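Local coordinates for hypothetical protein STY4665 (Salmonella typhi, PDB 2IPQ) that is of unknown function but carries the C-terminal domain of the TraI family of putative conjugal transfer nickase/helicases, consistent with a role in DNA transfer, at residues L10-S13 against W14-D17. Sequence-based numbering, arbitrary orientation.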
loop_
_atom_site.group_PDB
_atom_site.type_symbol
_atom_site.label_atom_id
_atom_site.label_comp_id
_atom_site.label_asym_id
_atom_site.label_seq_id
_atom_site.Cartn_x
_atom_site.Cartn_y
_atom_site.Cartn_z
ATOM N N LEU A 10 10.751 9.297 5.682
ATOM C CA LEU A 10 10.871 9.548 4.255
ATOM C C LEU A 10 9.886 8.682 3.496
ATOM O O LEU A 10 9.144 9.167 2.637
ATOM C CB LEU A 10 12.273 9.191 3.789
ATOM C CG LEU A 10 12.973 10.123 2.802
ATOM C CD1 LEU A 10 14.180 9.412 2.220
ATOM C CD2 LEU A 10 12.033 10.606 1.700
ATOM N N PHE A 11 9.879 7.387 3.797
ATOM C CA PHE A 11 9.026 6.499 3.056
ATOM C C PHE A 11 7.552 6.837 3.300
ATOM O O PHE A 11 6.737 6.835 2.377
ATOM C CB PHE A 11 9.270 5.037 3.413
ATOM C CG PHE A 11 8.143 4.144 2.977
ATOM C CD1 PHE A 11 7.074 3.892 3.817
ATOM C CD2 PHE A 11 8.142 3.584 1.723
ATOM C CE1 PHE A 11 6.015 3.071 3.390
ATOM C CE2 PHE A 11 7.088 2.767 1.288
ATOM C CZ PHE A 11 6.025 2.512 2.141
ATOM N N TRP A 12 7.203 7.123 4.548
ATOM C CA TRP A 12 5.804 7.351 4.895
ATOM C C TRP A 12 5.346 8.720 4.345
ATOM O O TRP A 12 4.222 8.876 3.833
ATOM C CB TRP A 12 5.657 7.296 6.416
ATOM C CG TRP A 12 4.343 7.795 6.900
ATOM C CD1 TRP A 12 4.112 8.936 7.596
ATOM C CD2 TRP A 12 3.069 7.156 6.728
ATOM N NE1 TRP A 12 2.771 9.054 7.871
ATOM C CE2 TRP A 12 2.109 7.977 7.342
ATOM C CE3 TRP A 12 2.651 5.974 6.100
ATOM C CZ2 TRP A 12 0.750 7.656 7.358
ATOM C CZ3 TRP A 12 1.304 5.649 6.114
ATOM C CH2 TRP A 12 0.367 6.491 6.740
ATOM N N SER A 13 6.231 9.708 4.453
ATOM C CA SER A 13 6.016 11.008 3.848
ATOM C C SER A 13 5.803 10.920 2.330
ATOM O O SER A 13 4.919 11.574 1.773
ATOM C CB SER A 13 7.211 11.921 4.164
ATOM O OG SER A 13 7.111 13.114 3.420
ATOM N N TRP A 14 6.616 10.103 1.658
ATOM C CA TRP A 14 6.480 9.880 0.214
ATOM C C TRP A 14 5.153 9.200 -0.151
ATOM O O TRP A 14 4.468 9.599 -1.100
ATOM C CB TRP A 14 7.677 9.060 -0.300
ATOM C CG TRP A 14 7.489 8.435 -1.690
ATOM C CD1 TRP A 14 7.809 8.992 -2.899
ATOM C CD2 TRP A 14 6.941 7.143 -1.975
ATOM N NE1 TRP A 14 7.486 8.125 -3.924
ATOM C CE2 TRP A 14 6.955 6.980 -3.380
ATOM C CE3 TRP A 14 6.442 6.099 -1.174
ATOM C CZ2 TRP A 14 6.489 5.814 -4.006
ATOM C CZ3 TRP A 14 5.976 4.948 -1.795
ATOM C CH2 TRP A 14 6.008 4.816 -3.205
ATOM N N LEU A 15 4.800 8.158 0.587
ATOM C CA LEU A 15 3.577 7.377 0.313
ATOM C C LEU A 15 2.344 8.238 0.581
ATOM O O LEU A 15 1.407 8.319 -0.227
ATOM C CB LEU A 15 3.506 6.167 1.269
ATOM C CG LEU A 15 2.534 4.990 1.050
ATOM C CD1 LEU A 15 1.392 5.027 1.998
ATOM C CD2 LEU A 15 2.068 4.789 -0.406
ATOM N N ARG A 16 2.340 8.865 1.736
ATOM C CA ARG A 16 1.171 9.592 2.194
ATOM C C ARG A 16 0.913 10.847 1.343
ATOM O O ARG A 16 -0.209 11.075 0.867
ATOM C CB ARG A 16 1.342 9.943 3.658
ATOM C CG ARG A 16 0.096 10.364 4.344
ATOM C CD ARG A 16 0.241 11.775 4.814
ATOM N NE ARG A 16 1.121 11.939 5.971
ATOM C CZ ARG A 16 2.185 12.748 5.999
ATOM N NH1 ARG A 16 2.941 12.855 7.099
ATOM N NH2 ARG A 16 2.499 13.451 4.925
ATOM N N ASP A 17 1.951 11.653 1.146
ATOM C CA ASP A 17 1.801 12.854 0.343
ATOM C C ASP A 17 1.655 12.521 -1.141
ATOM O O ASP A 17 1.075 13.281 -1.896
ATOM C CB ASP A 17 2.955 13.836 0.611
ATOM C CG ASP A 17 2.984 14.348 2.077
ATOM O OD1 ASP A 17 2.049 14.046 2.851
ATOM O OD2 ASP A 17 3.938 15.062 2.467
#
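Arg16 CB covers one face of the Trp12 indole, one helical turn earlier, sitting over the ring centre 4.2 Å from the plane. From there the arginine chain bends at chi2 (-117°) and again at chi3, crossing obliquely toward the NE1 side of the indole. Arg16 NE comes within 3.8 Å of Trp12 NE1, with the guanidinium plane 80° from that of the ring. Trp12 also meets Leu15, whose CD1 lies 4.2 Å from Trp12 CZ3. Phe11 reaches Trp14 on another side of the helix, Phe11 CE2 to Trp14 CZ3 being 3.9 Å; the two rings meet obliquely, planes at 39°, and Phe11 O lies at the edge of the indole of Trp14. All eight residues belong to helix 4-20 of this C-terminal domain, which is placed in the helix-turn-helix clan and also contains an antiparallel sheet. Four consecutive i to i+4 backbone bonds, Trp14 N to Leu10 O, Leu15 N to Phe11 O, Arg16 N to Trp12 O (2.8 Å) and Asp17 N to Ser13 O (3.0 Å), set the helical spacing that places residues three and four apart on neighbouring positions of the helix surface. The guanidinium of Arg16 and the carboxylate of Asp17 are modelled implausibly close, so their pairing is doubtful. Farther out, the aromatic side chains tie the helix to the rest of the domain: Phe11 meets Phe48 and stands edge-to-face with Phe76, Trp14 packs edge-to-face with Phe51 of helix 46-54, and Trp12 and Leu15 both touch Ile118 of helix 115-118.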